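Local coordinates for protein putative phosphohistidine phosphatase, SixA (Nakamurella multipartita, PDB 4HBZ) that probably removes phosphate from phosphohistidine as a SixA-like member of the histidine phosphatase superfamily, at residues A[48-51]-A[52-56]; A[70-73]-A[74-78]; A[127-130]-A[131-135]; A[149-152]-A[153-156]. All coordinates share one frame; numbering follows the deposited sequence. Where two conformers were deposited one is given.

All four contacts are local, and they follow one another along the chain from interaction 1 to interaction 4. Interaction 1 lies on helix 43-59 and interaction 2 at the start of helix 72-81; their centres are 14 Å apart and they touch where CB of Ala49 packs 3.9 Å from O of Thr77. Interaction 3, on helix 123-138, is on the opposite side of the chain's centre from both. Interaction 4, in the loop before strand 159-164, meets interaction 3 through CD1 of Leu151, 3.4 Å from N of Trp129. Helices and loop pack against a six-stranded mixed sheet, consistent with the alpha/beta fold of the histidine phosphatase superfamily.

Interaction 1 of 4, residues A[48-51]-A[52-56]; sequences AATA and AGQWL
CG2 of Thr50 and the amide of Gln54 meet one turn apart on helix 43-59, an alpha-helix of the histidine phosphatase fold, with CG2 of Thr50 3.5 Å from NE2 of Gln54. The two side chains run alongside each other in the same direction. In Gln54, CG is anti to the carbonyl carbon (chi1 -73°), which brings it to 3.3 Å from O of Thr50; the extended chain beyond CG lays the amide beside the threonine methyl. Thr50 turns that methyl away from its own N, while its OG1 is hydrogen-bonded to O of Val46 on the preceding turn. Successive i to i+4 backbone bonds hold this spacing; the one from N of Gln54 to O of Thr50 measures 3.0 Å, with an N-H...O angle of 162°. On the buried side, Ala49 packs on Thr77 and Ala80 of helix 72-81, Ala52 reaches Met25 of strand 20-26 and Phe159 of strand 159-164, and Leu56 adds contacts to Val23 and Phe159 on the sheet. Trp55 stacks its ring with His59 and also meets Phe159. Within the turn itself, CB of Ala52 rests 3.5 Å from O of Ala48.

Interaction 2 of 4, residues A[70-73]-A[74-78]; sequences TAAR and TRQTL
With CG anti to its carbonyl carbon (chi1 -68°) and the chain extended as far as NE, Arg75 reaches back beyond the first turn of helix 72-81 to Thr70. This is the helix of a beta-alpha-beta unit, between strands 65-69 and 86-90, and Ala71 is its N-cap. NE of Arg75 donates to O of Thr70 at 2.8 Å, with an N-H...O angle of 148°. The acceptor lies in the guanidinium plane, but the donor stands above the plane of the carbonyl. NH2 of Arg75 passes alongside CG2 of Thr70 at 3.7 Å, and Arg75 also makes a cation-pi contact with Tyr89. Its backbone N donates almost straight to O of Ala71, at 3.0 Å. NH2 of Arg73 forms a salt bridge with Asp36, Gln76 binds N of Leu41 through OE1, and OG1 of Thr70 is hydrogen-bonded to Asp91 and His37. With chi1 at -66°, OG1 of Thr77 lies beside its own N, and the two donate together to O of Arg73. That carbonyl is therefore gripped twice: by N of Thr77 at 3.0 Å, from above the carbonyl plane, and by OG1 of Thr77 at 2.7 Å.

Interaction 3 of 4, residues A[127-130]-A[131-135]; sequences TGWE and LVRQS
In the conformer described, one of two deposited for Trp129, CG of Arg133 sits over the six-membered ring of Trp129 in a CH-pi contact, 3.6 Å from the centroid and only 9° off the ring normal. The indole of this conformer swings out with CG anti to the backbone N (chi1 -171°) and turns one face toward the following turn. Arg133 answers with its own CG anti to the carbonyl carbon (chi1 -64°), which puts that atom over the ring; the bend at chi2 then sets CD 4.0 Å from CE2 of Trp129, and chi3 turns the guanidinium. Beyond the bend, the guanidinium lies nearly parallel to this indole, although its position relative to the ring is oblique. NH1 of Arg133 is hydrogen-bonded to the carbonyls of Ser145 and Ala147, so the same side chain joins helix 123-138 to the loop that follows it. This helix of the histidine phosphatase fold packs along the sheet through Thr127 on Leu24, Leu131 on Leu22 and Val132 on Leu178. Thr127 and Leu131 add a loose apolar contact, with CG2 of Thr127 4.3 Å from CD1 of Leu131. Val132 lays CG2 3.3 Å from O of Gly128. Gln134 bends at chi2, and its NE2 is hydrogen-bonded to O of Gln173. Beneath the CH-pi pair, N of Arg133 donates to O of Trp129 at 3.0 Å.

Interaction 4 of 4, residues A[149-152]-A[153-156]; sequences DELR and HFAA
One face of the His153 imidazole receives CG of Arg152 in a CH-pi contact, 4.0 Å from the ring centroid and 27° off the normal, whereas the Phe154 ring meets Leu151 at its edge. Both contacts lie where a short 3-10 segment, 149-151, runs into the extended loop leading to strand 159-164 of the histidine phosphatase fold. The guanidinium of Arg152 is inclined to the imidazole, and its NE comes 3.8 Å from CE1 of His153. Leu151 and Phe154 lie side by side, with CD2 of Leu151 3.8 Å from CE2 of Phe154, near the plane of the ring. Both pack on Ala160 of strand 159-164. Leu151 also touches Trp129 on helix 123-138, and Phe154 touches Ile124 and Pro125 there, while O of Phe154 accepts a hydrogen bond from NH1 of Arg26. Arg152 sets CG between its N and carbonyl carbon, and this chi1 of 69° turns the extended chain back along the 3-10 segment, bringing NH1 to O of Asp149. O of Asp149 is consequently held from opposite faces of its carbonyl plane, by N of Arg152 at 3.1 Å and by NH1 of Arg152 at 2.9 Å.

Interaction 1 of 4, residues A[48-51]-A[52-56]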
ATOM      1  N   ALA A  48       2.133   2.638  16.041  1.00 13.17           N
ATOM      2  CA  ALA A  48       1.165   2.234  15.033  1.00 12.85           C
ATOM      3  C   ALA A  48       1.856   1.401  13.945  1.00 12.25           C
ATOM      4  O   ALA A  48       1.341   0.384  13.478  1.00 12.13           O
ATOM      5  CB  ALA A  48       0.505   3.445  14.448  1.00 13.26           C
ATOM      6  N   ALA A  49       3.025   1.816  13.507  1.00 11.99           N
ATOM      7  CA  ALA A  49       3.722   1.065  12.450  1.00 11.99           C
ATOM      8  C   ALA A  49       4.187  -0.306  12.959  1.00 11.99           C
ATOM      9  O   ALA A  49       4.184  -1.305  12.234  1.00 13.18           O
ATOM     10  CB  ALA A  49       4.924   1.876  11.977  1.00 12.24           C
ATOM     11  N   THR A  50       4.603  -0.333  14.219  1.00 12.06           N
ATOM     12  CA  THR A  50       4.982  -1.604  14.819  1.00 12.95           C
ATOM     13  C   THR A  50       3.823  -2.583  14.853  1.00 12.41           C
ATOM     14  O   THR A  50       3.950  -3.779  14.493  1.00 12.86           O
ATOM     15  CB  THR A  50       5.525  -1.355  16.232  1.00 14.03           C
ATOM     16  OG1 THR A  50       6.681  -0.499  16.150  1.00 15.52           O
ATOM     17  CG2 THR A  50       5.875  -2.663  16.927  1.00 15.01           C
ATOM     18  N   ALA A  51       2.660  -2.085  15.274  1.00 11.97           N
ATOM     19  CA  ALA A  51       1.469  -2.930  15.286  1.00 11.98           C
ATOM     20  C   ALA A  51       1.075  -3.413  13.919  1.00 12.20           C
ATOM     21  O   ALA A  51       0.683  -4.576  13.744  1.00 12.24           O
ATOM     22  CB  ALA A  51       0.321  -2.208  16.008  1.00 12.47           C
ATOM     23  N   ALA A  52       1.174  -2.530  12.937  1.00 12.68           N
ATOM     24  CA  ALA A  52       0.839  -2.905  11.568  1.00 11.79           C
ATOM     25  C   ALA A  52       1.765  -3.999  11.057  1.00 11.64           C
ATOM     26  O   ALA A  52       1.317  -4.986  10.455  1.00 12.92           O
ATOM     27  CB  ALA A  52       0.915  -1.691  10.665  1.00 12.37           C
ATOM     28  N   GLY A  53       3.073  -3.854  11.305  1.00 11.88           N
ATOM     29  CA  GLY A  53       4.019  -4.928  10.939  1.00 12.10           C
ATOM     30  C   GLY A  53       3.726  -6.283  11.540  1.00 12.03           C
ATOM     31  O   GLY A  53       3.846  -7.343  10.921  1.00 11.95           O
ATOM     32  N   GLN A  54       3.395  -6.263  12.831  1.00 12.06           N
ATOM     33  CA  GLN A  54       3.056  -7.482  13.536  1.00 11.98           C
ATOM     34  C   GLN A  54       1.848  -8.166  12.928  1.00 12.02           C
ATOM     35  O   GLN A  54       1.795  -9.384  12.791  1.00 12.64           O
ATOM     36  CB  GLN A  54       2.871  -7.170  15.032  1.00 12.66           C
ATOM     37  CG  GLN A  54       4.236  -6.895  15.686  1.00 13.19           C
ATOM     38  CD  GLN A  54       4.143  -6.317  17.080  1.00 15.34           C
ATOM     39  OE1 GLN A  54       3.036  -6.080  17.573  1.00 16.95           O
ATOM     40  NE2 GLN A  54       5.260  -6.065  17.711  1.00 16.11           N
ATOM     41  N   TRP A  55       0.845  -7.376  12.549  1.00 12.11           N
ATOM     42  CA  TRP A  55      -0.355  -7.891  11.898  1.00 12.67           C
ATOM     43  C   TRP A  55      -0.009  -8.480  10.561  1.00 12.29           C
ATOM     44  O   TRP A  55      -0.359  -9.617  10.284  1.00 12.70           O
ATOM     45  CB  TRP A  55      -1.431  -6.807  11.760  1.00 13.80           C
ATOM     46  CG  TRP A  55      -2.761  -7.423  11.338  1.00 14.48           C
ATOM     47  CD1 TRP A  55      -3.758  -7.723  12.152  1.00 17.83           C
ATOM     48  CD2 TRP A  55      -3.176  -7.752  10.020  1.00 15.89           C
ATOM     49  NE1 TRP A  55      -4.777  -8.278  11.451  1.00 18.00           N
ATOM     50  CE2 TRP A  55      -4.462  -8.284  10.130  1.00 17.26           C
ATOM     51  CE3 TRP A  55      -2.599  -7.658   8.772  1.00 16.37           C
ATOM     52  CZ2 TRP A  55      -5.167  -8.754   8.997  1.00 16.60           C
ATOM     53  CZ3 TRP A  55      -3.303  -8.116   7.661  1.00 16.96           C
ATOM     54  CH2 TRP A  55      -4.561  -8.656   7.811  1.00 16.92           C
ATOM     55  N   LEU A  56       0.718  -7.739   9.743  1.00 11.50           N
ATOM     56  CA  LEU A  56       1.113  -8.205   8.391  1.00 11.87           C
ATOM     57  C   LEU A  56       1.900  -9.503   8.470  1.00 11.59           C
ATOM     58  O   LEU A  56       1.599 -10.436   7.726  1.00 12.82           O
ATOM     59  CB  LEU A  56       1.943  -7.141   7.674  1.00 12.71           C
ATOM     60  CG  LEU A  56       1.139  -5.911   7.226  1.00 13.18           C
ATOM     61  CD1 LEU A  56       2.078  -4.766   6.866  1.00 14.49           C
ATOM     62  CD2 LEU A  56       0.179  -6.244   6.101  1.00 13.33           C
TER

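Interaction 2 of 4, residues A[70-73]-A[74-78]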
ATOM      1  N   THR A  70      10.942   7.757  -0.339  1.00 11.98           N
ATOM      2  CA  THR A  70      12.236   8.092   0.235  1.00 13.33           C
ATOM      3  C   THR A  70      12.140   8.966   1.494  1.00 13.22           C
ATOM      4  O   THR A  70      13.128   9.145   2.197  1.00 13.66           O
ATOM      5  CB  THR A  70      13.108   8.788  -0.789  1.00 14.62           C
ATOM      6  OG1 THR A  70      12.349   9.869  -1.363  1.00 14.69           O
ATOM      7  CG2 THR A  70      13.566   7.776  -1.881  1.00 15.38           C
ATOM      8  N   ALA A  71      10.954   9.487   1.811  1.00 12.96           N
ATOM      9  CA  ALA A  71      10.801  10.338   2.995  1.00 12.97           C
ATOM     10  C   ALA A  71      11.225   9.551   4.254  1.00 12.41           C
ATOM     11  O   ALA A  71      10.999   8.316   4.346  1.00 13.14           O
ATOM     12  CB  ALA A  71       9.390  10.822   3.154  1.00 13.29           C
ATOM     13  N   ALA A  72      11.760  10.253   5.231  1.00 12.35           N
ATOM     14  CA  ALA A  72      12.111   9.612   6.528  1.00 13.38           C
ATOM     15  C   ALA A  72      10.898   8.858   7.113  1.00 12.60           C
ATOM     16  O   ALA A  72      11.019   7.759   7.607  1.00 12.43           O
ATOM     17  CB  ALA A  72      12.658  10.611   7.514  1.00 13.45           C
ATOM     18  N   ARG A  73       9.717   9.450   7.055  1.00 12.32           N
ATOM     19  CA  ARG A  73       8.580   8.873   7.740  1.00 11.89           C
ATOM     20  C   ARG A  73       8.086   7.586   7.144  1.00 11.76           C
ATOM     21  O   ARG A  73       7.599   6.693   7.854  1.00 12.79           O
ATOM     22  CB  ARG A  73       7.442   9.897   7.882  1.00 11.71           C
ATOM     23  CG  ARG A  73       6.876  10.467   6.563  1.00 11.37           C
ATOM     24  CD  ARG A  73       6.043  11.703   6.879  1.00 12.31           C
ATOM     25  NE  ARG A  73       5.488  12.410   5.721  1.00 12.04           N
ATOM     26  CZ  ARG A  73       6.099  13.421   5.080  1.00 12.68           C
ATOM     27  NH1 ARG A  73       7.389  13.734   5.301  1.00 12.87           N
ATOM     28  NH2 ARG A  73       5.434  14.121   4.182  1.00 13.18           N
ATOM     29  N   THR A  74       8.193   7.455   5.824  1.00 11.31           N
ATOM     30  CA  THR A  74       7.877   6.218   5.132  1.00 11.35           C
ATOM     31  C   THR A  74       8.984   5.157   5.366  1.00 11.66           C
ATOM     32  O   THR A  74       8.712   4.011   5.664  1.00 12.41           O
ATOM     33  CB  THR A  74       7.632   6.492   3.626  1.00 12.12           C
ATOM     34  OG1 THR A  74       8.609   7.431   3.175  1.00 12.41           O
ATOM     35  CG2 THR A  74       6.254   7.121   3.415  1.00 11.72           C
ATOM     36  N   ARG A  75      10.250   5.558   5.291  1.00 12.61           N
ATOM     37  CA  ARG A  75      11.378   4.670   5.634  1.00 12.88           C
ATOM     38  C   ARG A  75      11.242   4.130   7.058  1.00 12.63           C
ATOM     39  O   ARG A  75      11.428   2.926   7.270  1.00 13.72           O
ATOM     40  CB  ARG A  75      12.713   5.398   5.488  1.00 14.56           C
ATOM     41  CG  ARG A  75      13.091   5.740   4.075  1.00 14.94           C
ATOM     42  CD  ARG A  75      14.387   6.566   4.053  1.00 17.11           C
ATOM     43  NE  ARG A  75      14.832   6.923   2.715  1.00 17.73           N
ATOM     44  CZ  ARG A  75      15.600   6.159   1.922  1.00 19.71           C
ATOM     45  NH1 ARG A  75      16.101   4.982   2.337  1.00 19.99           N
ATOM     46  NH2 ARG A  75      15.927   6.630   0.723  1.00 23.56           N
ATOM     47  N   GLN A  76      10.918   5.013   7.981  1.00 12.83           N
ATOM     48  CA  GLN A  76      10.805   4.642   9.381  1.00 13.43           C
ATOM     49  C   GLN A  76       9.598   3.762   9.627  1.00 13.50           C
ATOM     50  O   GLN A  76       9.629   2.842  10.455  1.00 12.92           O
ATOM     51  CB  GLN A  76      10.737   5.896  10.264  1.00 13.59           C
ATOM     52  CG  GLN A  76      12.097   6.585  10.344  1.00 15.36           C
ATOM     53  CD  GLN A  76      12.038   7.929  11.028  1.00 16.98           C
ATOM     54  OE1 GLN A  76      11.018   8.310  11.566  1.00 19.60           O
ATOM     55  NE2 GLN A  76      13.136   8.699  10.975  1.00 19.28           N
ATOM     56  N   THR A  77       8.503   4.010   8.934  1.00 11.59           N
ATOM     57  CA  THR A  77       7.351   3.129   9.025  1.00 11.31           C
ATOM     58  C   THR A  77       7.740   1.730   8.591  1.00 12.63           C
ATOM     59  O   THR A  77       7.483   0.763   9.284  1.00 12.25           O
ATOM     60  CB  THR A  77       6.204   3.657   8.137  1.00 11.53           C
ATOM     61  OG1 THR A  77       5.725   4.900   8.651  1.00 12.22           O
ATOM     62  CG2 THR A  77       5.106   2.671   8.083  1.00 12.21           C
ATOM     63  N   LEU A  78       8.434   1.635   7.470  1.00 12.56           N
ATOM     64  CA  LEU A  78       8.893   0.317   7.013  1.00 12.44           C
ATOM     65  C   LEU A  78       9.798  -0.358   8.065  1.00 12.65           C
ATOM     66  O   LEU A  78       9.631  -1.551   8.362  1.00 12.66           O
ATOM     67  CB  LEU A  78       9.589   0.434   5.659  1.00 12.85           C
ATOM     68  CG  LEU A  78      10.168  -0.846   5.127  1.00 13.18           C
ATOM     69  CD1 LEU A  78       9.157  -1.927   4.912  1.00 13.80           C
ATOM     70  CD2 LEU A  78      10.914  -0.510   3.835  1.00 15.24           C
TER

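Interaction 3 of 4, residues A[127-130]-A[131-135]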
ATOM      1  N   THR A 127      -5.234   5.225  -4.947  1.00 11.39           N
ATOM      2  CA  THR A 127      -4.772   4.102  -5.697  1.00 11.30           C
ATOM      3  C   THR A 127      -5.641   2.872  -5.424  1.00 11.59           C
ATOM      4  O   THR A 127      -6.048   2.171  -6.323  1.00 11.43           O
ATOM      5  CB  THR A 127      -3.287   3.808  -5.421  1.00 11.69           C
ATOM      6  OG1 THR A 127      -2.462   4.964  -5.758  1.00 11.91           O
ATOM      7  CG2 THR A 127      -2.805   2.647  -6.203  1.00 12.85           C
ATOM      8  N   GLY A 128      -5.879   2.624  -4.151  1.00 11.97           N
ATOM      9  CA  GLY A 128      -6.739   1.514  -3.787  1.00 12.49           C
ATOM     10  C   GLY A 128      -8.116   1.643  -4.418  1.00 12.39           C
ATOM     11  O   GLY A 128      -8.658   0.690  -4.922  1.00 11.97           O
ATOM     12  N   TRP A 129      -8.671   2.833  -4.369  0.50 12.94           N
ATOM     13  CA  TRP A 129      -9.998   3.060  -4.869  0.50 14.23           C
ATOM     14  C   TRP A 129     -10.055   2.824  -6.379  0.50 13.21           C
ATOM     15  O   TRP A 129     -10.964   2.161  -6.871  0.50 13.62           O
ATOM     16  CB  TRP A 129     -10.433   4.470  -4.484  0.50 16.00           C
ATOM     17  CG  TRP A 129     -11.835   4.712  -4.770  0.50 19.43           C
ATOM     18  CD1 TRP A 129     -12.903   4.378  -3.995  0.50 20.38           C
ATOM     19  CD2 TRP A 129     -12.356   5.331  -5.948  0.50 21.90           C
ATOM     20  NE1 TRP A 129     -14.070   4.782  -4.610  0.50 22.41           N
ATOM     21  CE2 TRP A 129     -13.757   5.361  -5.814  0.50 22.59           C
ATOM     22  CE3 TRP A 129     -11.768   5.867  -7.109  0.50 23.46           C
ATOM     23  CZ2 TRP A 129     -14.583   5.918  -6.784  0.50 23.60           C
ATOM     24  CZ3 TRP A 129     -12.597   6.419  -8.078  0.50 24.40           C
ATOM     25  CH2 TRP A 129     -13.986   6.433  -7.910  0.50 25.17           C
ATOM     26  N   GLU A 130      -9.064   3.319  -7.112  1.00 12.46           N
ATOM     27  CA  GLU A 130      -9.051   3.099  -8.550  1.00 13.66           C
ATOM     28  C   GLU A 130      -8.926   1.642  -8.923  1.00 12.95           C
ATOM     29  O   GLU A 130      -9.569   1.171  -9.870  1.00 13.65           O
ATOM     30  CB  GLU A 130      -7.982   3.915  -9.226  1.00 14.77           C
ATOM     31  CG  GLU A 130      -8.296   5.388  -9.227  1.00 17.07           C
ATOM     32  CD  GLU A 130      -7.644   6.163 -10.348  1.00 18.65           C
ATOM     33  OE1 GLU A 130      -6.861   5.613 -11.130  1.00 19.84           O
ATOM     34  OE2 GLU A 130      -8.025   7.351 -10.456  1.00 21.38           O
ATOM     35  N   LEU A 131      -8.117   0.915  -8.159  1.00 12.17           N
ATOM     36  CA  LEU A 131      -7.968  -0.512  -8.428  1.00 11.82           C
ATOM     37  C   LEU A 131      -9.269  -1.271  -8.190  1.00 11.93           C
ATOM     38  O   LEU A 131      -9.668  -2.165  -8.974  1.00 11.68           O
ATOM     39  CB  LEU A 131      -6.859  -1.124  -7.546  1.00 11.85           C
ATOM     40  CG  LEU A 131      -5.422  -0.700  -7.930  1.00 11.68           C
ATOM     41  CD1 LEU A 131      -4.447  -1.224  -6.898  1.00 12.67           C
ATOM     42  CD2 LEU A 131      -5.008  -1.092  -9.333  1.00 12.87           C
ATOM     43  N   VAL A 132      -9.954  -0.903  -7.099  1.00 12.23           N
ATOM     44  CA  VAL A 132     -11.266  -1.534  -6.787  1.00 13.14           C
ATOM     45  C   VAL A 132     -12.261  -1.276  -7.894  1.00 13.83           C
ATOM     46  O   VAL A 132     -12.977  -2.182  -8.339  1.00 15.20           O
ATOM     47  CB  VAL A 132     -11.783  -1.097  -5.409  1.00 14.35           C
ATOM     48  CG1 VAL A 132     -13.271  -1.411  -5.228  1.00 15.26           C
ATOM     49  CG2 VAL A 132     -10.913  -1.703  -4.345  1.00 14.39           C
ATOM     50  N   ARG A 133     -12.367  -0.027  -8.334  1.00 13.89           N
ATOM     51  CA  ARG A 133     -13.351   0.295  -9.359  1.00 16.16           C
ATOM     52  C   ARG A 133     -13.045  -0.381 -10.668  1.00 15.43           C
ATOM     53  O   ARG A 133     -13.944  -0.759 -11.397  1.00 16.43           O
ATOM     54  CB  ARG A 133     -13.405   1.818  -9.503  1.00 17.61           C
ATOM     55  CG  ARG A 133     -13.903   2.564  -8.248  1.00 20.12           C
ATOM     56  CD  ARG A 133     -15.007   1.903  -7.380  1.00 25.00           C
ATOM     57  NE  ARG A 133     -16.300   2.054  -8.014  1.00 28.11           N
ATOM     58  CZ  ARG A 133     -17.496   1.765  -7.457  1.00 32.18           C
ATOM     59  NH1 ARG A 133     -17.611   1.294  -6.194  1.00 32.51           N
ATOM     60  NH2 ARG A 133     -18.589   1.956  -8.180  1.00 35.59           N
ATOM     61  N   GLN A 134     -11.768  -0.503 -11.016  1.00 15.07           N
ATOM     62  CA  GLN A 134     -11.374  -1.197 -12.261  1.00 15.39           C
ATOM     63  C   GLN A 134     -11.751  -2.665 -12.197  1.00 16.33           C
ATOM     64  O   GLN A 134     -12.226  -3.256 -13.164  1.00 17.34           O
ATOM     65  CB  GLN A 134      -9.875  -0.991 -12.526  1.00 15.57           C
ATOM     66  CG  GLN A 134      -9.369  -1.594 -13.833  1.00 16.88           C
ATOM     67  CD  GLN A 134      -9.882  -0.882 -15.099  1.00 20.07           C
ATOM     68  OE1 GLN A 134     -10.240   0.286 -15.088  1.00 24.03           O
ATOM     69  NE2 GLN A 134      -9.824  -1.571 -16.184  1.00 24.76           N
ATOM     70  N   SER A 135     -11.505  -3.267 -11.048  1.00 15.92           N
ATOM     71  CA  SER A 135     -11.859  -4.666 -10.876  1.00 18.53           C
ATOM     72  C   SER A 135     -13.392  -4.877 -10.997  1.00 20.35           C
ATOM     73  O   SER A 135     -13.854  -5.838 -11.649  1.00 20.62           O
ATOM     74  CB  SER A 135     -11.309  -5.182  -9.564  1.00 19.66           C
ATOM     75  OG  SER A 135     -11.623  -6.578  -9.427  1.00 22.67           O
TER

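Interaction 4 of 4, residues A[149-152]-A[153-156]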
ATOM      1  N   ASP A 149     -15.743   1.719  -0.605  1.00 24.77           N
ATOM      2  CA  ASP A 149     -16.130   2.724   0.397  1.00 24.37           C
ATOM      3  C   ASP A 149     -15.376   2.572   1.714  1.00 21.88           C
ATOM      4  O   ASP A 149     -15.302   3.530   2.436  1.00 19.24           O
ATOM      5  CB  ASP A 149     -17.648   2.718   0.642  1.00 28.12           C
ATOM      6  CG  ASP A 149     -18.454   3.464  -0.463  1.00 34.46           C
ATOM      7  OD1 ASP A 149     -17.891   4.203  -1.340  1.00 38.27           O
ATOM      8  OD2 ASP A 149     -19.705   3.333  -0.444  1.00 40.30           O
ATOM      9  N   GLU A 150     -14.856   1.398   2.032  1.00 21.72           N
ATOM     10  CA  GLU A 150     -14.017   1.224   3.239  1.00 22.14           C
ATOM     11  C   GLU A 150     -12.788   2.098   3.240  1.00 19.34           C
ATOM     12  O   GLU A 150     -12.193   2.356   4.312  1.00 19.52           O
ATOM     13  CB  GLU A 150     -13.532  -0.219   3.402  1.00 26.40           C
ATOM     14  CG  GLU A 150     -14.640  -1.204   3.540  1.00 31.79           C
ATOM     15  CD  GLU A 150     -15.059  -1.779   2.205  1.00 34.61           C
ATOM     16  OE1 GLU A 150     -15.040  -1.101   1.106  1.00 34.81           O
ATOM     17  OE2 GLU A 150     -15.439  -2.967   2.301  1.00 47.51           O
ATOM     18  N   LEU A 151     -12.362   2.581   2.071  1.00 16.99           N
ATOM     19  CA  LEU A 151     -11.192   3.439   1.978  1.00 15.12           C
ATOM     20  C   LEU A 151     -11.428   4.874   2.349  1.00 14.63           C
ATOM     21  O   LEU A 151     -10.499   5.708   2.336  1.00 16.05           O
ATOM     22  CB  LEU A 151     -10.601   3.347   0.544  1.00 14.07           C
ATOM     23  CG  LEU A 151     -10.205   1.945   0.099  1.00 14.15           C
ATOM     24  CD1 LEU A 151     -10.039   1.902  -1.418  1.00 14.60           C
ATOM     25  CD2 LEU A 151      -8.929   1.491   0.752  1.00 14.61           C
ATOM     26  N   ARG A 152     -12.670   5.210   2.731  1.00 14.97           N
ATOM     27  CA  ARG A 152     -13.008   6.566   3.024  1.00 16.25           C
ATOM     28  C   ARG A 152     -12.313   7.097   4.272  1.00 16.05           C
ATOM     29  O   ARG A 152     -12.140   8.317   4.417  1.00 18.53           O
ATOM     30  CB  ARG A 152     -14.524   6.687   3.166  1.00 16.96           C
ATOM     31  CG  ARG A 152     -15.144   5.997   4.401  1.00 17.22           C
ATOM     32  CD  ARG A 152     -16.643   6.027   4.314  1.00 18.48           C
ATOM     33  NE  ARG A 152     -17.333   5.435   5.460  1.00 17.66           N
ATOM     34  CZ  ARG A 152     -17.533   4.134   5.634  1.00 18.44           C
ATOM     35  NH1 ARG A 152     -17.119   3.230   4.739  1.00 19.16           N
ATOM     36  NH2 ARG A 152     -18.187   3.713   6.712  1.00 18.56           N
ATOM     37  N   HIS A 153     -11.945   6.195   5.172  1.00 15.36           N
ATOM     38  CA  HIS A 153     -11.103   6.521   6.318  1.00 15.51           C
ATOM     39  C   HIS A 153      -9.763   5.874   6.115  1.00 14.14           C
ATOM     40  O   HIS A 153      -9.677   4.661   5.867  1.00 15.47           O
ATOM     41  CB  HIS A 153     -11.747   6.010   7.585  1.00 15.85           C
ATOM     42  CG  HIS A 153     -13.000   6.743   7.919  1.00 17.25           C
ATOM     43  ND1 HIS A 153     -14.223   6.120   7.967  1.00 19.65           N
ATOM     44  CD2 HIS A 153     -13.244   8.067   8.125  1.00 20.13           C
ATOM     45  CE1 HIS A 153     -15.164   7.019   8.196  1.00 18.79           C
ATOM     46  NE2 HIS A 153     -14.605   8.209   8.281  1.00 22.29           N
ATOM     47  N   PHE A 154      -8.720   6.693   6.120  1.00 12.96           N
ATOM     48  CA  PHE A 154      -7.397   6.185   5.799  1.00 12.06           C
ATOM     49  C   PHE A 154      -6.358   7.030   6.500  1.00 11.94           C
ATOM     50  O   PHE A 154      -5.482   7.662   5.883  1.00 13.61           O
ATOM     51  CB  PHE A 154      -7.215   6.092   4.251  1.00 11.30           C
ATOM     52  CG  PHE A 154      -6.333   4.947   3.800  1.00 11.06           C
ATOM     53  CD1 PHE A 154      -4.964   5.002   3.935  1.00 11.62           C
ATOM     54  CD2 PHE A 154      -6.881   3.797   3.299  1.00 12.53           C
ATOM     55  CE1 PHE A 154      -4.147   3.957   3.557  1.00 11.03           C
ATOM     56  CE2 PHE A 154      -6.073   2.764   2.906  1.00 11.93           C
ATOM     57  CZ  PHE A 154      -4.699   2.840   3.032  1.00 11.37           C
ATOM     58  N   ALA A 155      -6.393   6.986   7.842  1.00 12.96           N
ATOM     59  CA  ALA A 155      -5.469   7.771   8.661  1.00 13.19           C
ATOM     60  C   ALA A 155      -4.052   7.255   8.558  1.00 13.00           C
ATOM     61  O   ALA A 155      -3.826   6.139   8.131  1.00 12.42           O
ATOM     62  CB  ALA A 155      -5.913   7.647  10.116  1.00 14.70           C
ATOM     63  N   ALA A 156      -3.092   8.050   8.978  1.00 12.66           N
ATOM     64  CA  ALA A 156      -1.706   7.665   8.988  1.00 11.74           C
ATOM     65  C   ALA A 156      -1.535   6.312   9.689  1.00 11.70           C
ATOM     66  O   ALA A 156      -1.977   6.119  10.826  1.00 13.42           O
ATOM     67  CB  ALA A 156      -0.883   8.726   9.719  1.00 12.20           C
TER